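Local coordinates for protein PfEMP1 variant 1 of strain MC (Plasmodium falciparum, PDB 5LGD) that is part of a DBL-family domain of a PfEMP1 surface protein, which as a whole is thought to bind host cell surface receptors, at residues W12-D17 with I98-Y103. Residues are numbered along the deposited sequence; the frame is centred on the assembly and turned at random.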
ATOM      1  N   TRP B  12     -22.241  19.343   0.828  1.00 32.42           N
ATOM      2  CA  TRP B  12     -22.484  19.351   2.264  1.00 31.14           C
ATOM      3  C   TRP B  12     -23.190  20.583   2.744  1.00 34.14           C
ATOM      4  O   TRP B  12     -24.083  20.470   3.581  1.00 32.38           O
ATOM      5  CB  TRP B  12     -21.183  19.089   3.020  1.00 29.72           C
ATOM      6  CG  TRP B  12     -20.755  17.682   2.768  1.00 28.94           C
ATOM      7  CD1 TRP B  12     -19.715  17.262   1.990  1.00 31.24           C
ATOM      8  CD2 TRP B  12     -21.478  16.505   3.145  1.00 28.14           C
ATOM      9  NE1 TRP B  12     -19.696  15.891   1.934  1.00 29.65           N
ATOM     10  CE2 TRP B  12     -20.756  15.399   2.655  1.00 30.46           C
ATOM     11  CE3 TRP B  12     -22.617  16.277   3.933  1.00 29.61           C
ATOM     12  CZ2 TRP B  12     -21.153  14.090   2.893  1.00 29.18           C
ATOM     13  CZ3 TRP B  12     -23.015  14.979   4.151  1.00 30.81           C
ATOM     14  CH2 TRP B  12     -22.286  13.904   3.638  1.00 31.08           C
ATOM     15  N   MET B  13     -22.891  21.724   2.138  1.00 34.14           N
ATOM     16  CA  MET B  13     -23.566  22.990   2.411  1.00 35.96           C
ATOM     17  C   MET B  13     -25.069  22.881   2.086  1.00 38.87           C
ATOM     18  O   MET B  13     -25.889  23.374   2.852  1.00 39.09           O
ATOM     19  CB  MET B  13     -22.941  24.098   1.547  1.00 40.33           C
ATOM     20  CG  MET B  13     -23.349  25.491   1.978  1.00 47.03           C
ATOM     21  SD  MET B  13     -23.601  26.596   0.577  1.00 56.49           S
ATOM     22  CE  MET B  13     -24.900  25.710  -0.346  1.00 54.23           C
ATOM     23  N   TRP B  14     -25.414  22.288   0.938  1.00 35.91           N
ATOM     24  CA  TRP B  14     -26.793  22.138   0.474  1.00 36.38           C
ATOM     25  C   TRP B  14     -27.560  21.223   1.426  1.00 37.93           C
ATOM     26  O   TRP B  14     -28.665  21.577   1.856  1.00 37.57           O
ATOM     27  CB  TRP B  14     -26.845  21.628  -0.975  1.00 35.97           C
ATOM     28  CG  TRP B  14     -28.236  21.524  -1.514  1.00 38.65           C
ATOM     29  CD1 TRP B  14     -28.871  22.426  -2.318  1.00 43.26           C
ATOM     30  CD2 TRP B  14     -29.169  20.451  -1.297  1.00 38.81           C
ATOM     31  NE1 TRP B  14     -30.149  21.993  -2.596  1.00 43.34           N
ATOM     32  CE2 TRP B  14     -30.363  20.793  -1.965  1.00 43.40           C
ATOM     33  CE3 TRP B  14     -29.116  19.235  -0.592  1.00 39.17           C
ATOM     34  CZ2 TRP B  14     -31.498  19.979  -1.929  1.00 42.78           C
ATOM     35  CZ3 TRP B  14     -30.248  18.432  -0.560  1.00 40.60           C
ATOM     36  CH2 TRP B  14     -31.413  18.801  -1.236  1.00 42.07           C
ATOM     37  N   VAL B  15     -26.978  20.057   1.738  1.00 33.54           N
ATOM     38  CA  VAL B  15     -27.499  19.050   2.674  1.00 32.78           C
ATOM     39  C   VAL B  15     -27.757  19.715   4.046  1.00 37.95           C
ATOM     40  O   VAL B  15     -28.860  19.614   4.589  1.00 39.50           O
ATOM     41  CB  VAL B  15     -26.549  17.817   2.756  1.00 34.99           C
ATOM     42  CG1 VAL B  15     -26.850  16.957   3.985  1.00 34.23           C
ATOM     43  CG2 VAL B  15     -26.643  16.974   1.484  1.00 35.08           C
ATOM     44  N   HIS B  16     -26.751  20.415   4.584  1.00 33.47           N
ATOM     45  CA  HIS B  16     -26.864  21.123   5.846  1.00 31.07           C
ATOM     46  C   HIS B  16     -28.007  22.168   5.830  1.00 33.63           C
ATOM     47  O   HIS B  16     -28.872  22.163   6.717  1.00 29.99           O
ATOM     48  CB  HIS B  16     -25.511  21.803   6.173  1.00 31.76           C
ATOM     49  CG  HIS B  16     -25.598  22.740   7.327  1.00 34.50           C
ATOM     50  ND1 HIS B  16     -25.822  24.091   7.139  1.00 37.02           N
ATOM     51  CD2 HIS B  16     -25.512  22.490   8.650  1.00 34.91           C
ATOM     52  CE1 HIS B  16     -25.856  24.614   8.346  1.00 35.72           C
ATOM     53  NE2 HIS B  16     -25.657  23.693   9.282  1.00 35.09           N
ATOM     54  N   ASP B  17     -27.984  23.078   4.843  1.00 32.15           N
ATOM     55  CA  ASP B  17     -28.996  24.133   4.706  1.00 34.28           C
ATOM     56  C   ASP B  17     -30.413  23.572   4.455  1.00 40.05           C
ATOM     57  O   ASP B  17     -31.372  24.162   4.938  1.00 39.23           O
ATOM     58  CB  ASP B  17     -28.604  25.117   3.580  1.00 37.04           C
ATOM     59  CG  ASP B  17     -27.295  25.862   3.796  1.00 36.71           C
ATOM     60  OD1 ASP B  17     -26.662  25.680   4.870  1.00 36.56           O
ATOM     61  OD2 ASP B  17     -26.888  26.596   2.892  1.00 42.97           O
ATOM     62  N   ILE B  98     -20.465  14.049   9.729  1.00 29.56           N
ATOM     63  CA  ILE B  98     -19.880  14.940   8.718  1.00 28.64           C
ATOM     64  C   ILE B  98     -20.365  16.375   8.950  1.00 32.11           C
ATOM     65  O   ILE B  98     -19.547  17.287   9.023  1.00 32.12           O
ATOM     66  CB  ILE B  98     -20.150  14.407   7.291  1.00 31.23           C
ATOM     67  CG1 ILE B  98     -19.311  13.124   7.044  1.00 31.87           C
ATOM     68  CG2 ILE B  98     -19.909  15.476   6.195  1.00 29.00           C
ATOM     69  CD1 ILE B  98     -19.722  12.334   5.810  1.00 29.13           C
ATOM     70  N   ILE B  99     -21.670  16.547   9.175  1.00 30.62           N
ATOM     71  CA  ILE B  99     -22.252  17.874   9.463  1.00 29.67           C
ATOM     72  C   ILE B  99     -21.606  18.489  10.664  1.00 31.52           C
ATOM     73  O   ILE B  99     -21.164  19.623  10.547  1.00 31.61           O
ATOM     74  CB  ILE B  99     -23.784  17.880   9.524  1.00 31.88           C
ATOM     75  CG1 ILE B  99     -24.326  17.604   8.092  1.00 31.91           C
ATOM     76  CG2 ILE B  99     -24.311  19.241  10.034  1.00 33.18           C
ATOM     77  CD1 ILE B  99     -25.661  17.179   8.059  1.00 42.60           C
ATOM     78  N   GLN B 100     -21.466  17.736  11.776  1.00 27.50           N
ATOM     79  CA  GLN B 100     -20.835  18.260  12.985  1.00 26.84           C
ATOM     80  C   GLN B 100     -19.369  18.624  12.792  1.00 32.41           C
ATOM     81  O   GLN B 100     -18.946  19.646  13.308  1.00 32.85           O
ATOM     82  CB  GLN B 100     -21.011  17.353  14.212  1.00 27.78           C
ATOM     83  CG  GLN B 100     -20.752  18.172  15.462  1.00 39.33           C
ATOM     84  CD  GLN B 100     -21.050  17.492  16.755  1.00 59.20           C
ATOM     85  OE1 GLN B 100     -21.913  16.614  16.849  1.00 51.19           O
ATOM     86  NE2 GLN B 100     -20.373  17.945  17.801  1.00 58.72           N
ATOM     87  N   ASP B 101     -18.598  17.791  12.095  1.00 30.59           N
ATOM     88  CA  ASP B 101     -17.175  18.025  11.802  1.00 31.60           C
ATOM     89  C   ASP B 101     -16.986  19.308  10.964  1.00 35.80           C
ATOM     90  O   ASP B 101     -16.006  20.020  11.147  1.00 37.16           O
ATOM     91  CB  ASP B 101     -16.606  16.827  11.008  1.00 33.12           C
ATOM     92  CG  ASP B 101     -16.334  15.573  11.822  1.00 53.85           C
ATOM     93  OD1 ASP B 101     -16.582  15.592  13.058  1.00 56.78           O
ATOM     94  OD2 ASP B 101     -15.887  14.564  11.223  1.00 61.04           O
ATOM     95  N   THR B 102     -17.933  19.587  10.056  1.00 30.27           N
ATOM     96  CA  THR B 102     -17.924  20.738   9.171  1.00 30.41           C
ATOM     97  C   THR B 102     -18.419  22.019   9.843  1.00 34.85           C
ATOM     98  O   THR B 102     -17.826  23.069   9.631  1.00 35.53           O
ATOM     99  CB  THR B 102     -18.715  20.391   7.902  1.00 38.75           C
ATOM    100  OG1 THR B 102     -18.232  19.150   7.380  1.00 36.87           O
ATOM    101  CG2 THR B 102     -18.628  21.468   6.824  1.00 40.13           C
ATOM    102  N   TYR B 103     -19.472  21.943  10.657  1.00 30.73           N
ATOM    103  CA  TYR B 103     -20.091  23.138  11.257  1.00 31.00           C
ATOM    104  C   TYR B 103     -19.770  23.377  12.703  1.00 34.86           C
ATOM    105  O   TYR B 103     -19.943  24.495  13.174  1.00 36.51           O
ATOM    106  CB  TYR B 103     -21.610  23.103  11.048  1.00 32.08           C
ATOM    107  CG  TYR B 103     -21.955  23.311   9.589  1.00 35.17           C
ATOM    108  CD1 TYR B 103     -21.879  22.261   8.675  1.00 36.35           C
ATOM    109  CD2 TYR B 103     -22.280  24.577   9.106  1.00 37.40           C
ATOM    110  CE1 TYR B 103     -22.122  22.466   7.311  1.00 36.48           C
ATOM    111  CE2 TYR B 103     -22.517  24.795   7.750  1.00 39.09           C
ATOM    112  CZ  TYR B 103     -22.434  23.739   6.855  1.00 46.28           C
ATOM    113  OH  TYR B 103     -22.726  23.969   5.531  1.00 50.89           O
TER
HETATM  114  O   HOH W   1     -24.155  26.649   5.242  1.00 48.69           O
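His16 and Tyr103 stack face to face where two helices of the all-helical DBL-family domain cross. Helix 7-29 carries the histidine and helix 92-103 the tyrosine. The short segments cross at -105°, and their axes come within 10.8 Å. The His16 side chain can be followed outward. His16 CB lies against the phenol end of Tyr103, 3.6 Å from Tyr103 OH. CG lies anti to the backbone N (chi1 170°), which carries the imidazole against one face of the Tyr103 ring. His16 CG is 3.4 Å from Tyr103 CZ, and the two planes are only 6° apart. CD2 meets Ile99 CG2 near the ring plane. His16 ND1 donates to Asp17 OD1 at 2.9 Å, a fairly straight bond close to the imidazole plane. His16 NE2 is hydrogen-bonded to Glu108 OE1 of helix 106-118. These two carboxylates fix the rotation of the ring and may favour a protonated imidazole. Beside the stack, Ile98 CG2 points into one face of the Trp12 indole. Ile98 CG2 stands 3.4 Å from the centroid of the Trp12 six-membered ring, almost on the ring normal, a CH-pi contact. Ile98 CD1 reaches CZ2 and CH2 of the same ring. An apolar side chain of the other protein in the assembly also packs on Trp12. At the hydroxyl end of Tyr103, a water donates to Asp17 OD1 at 2.7 Å and hydrogen-bonds Tyr103 OH at 3.1 Å.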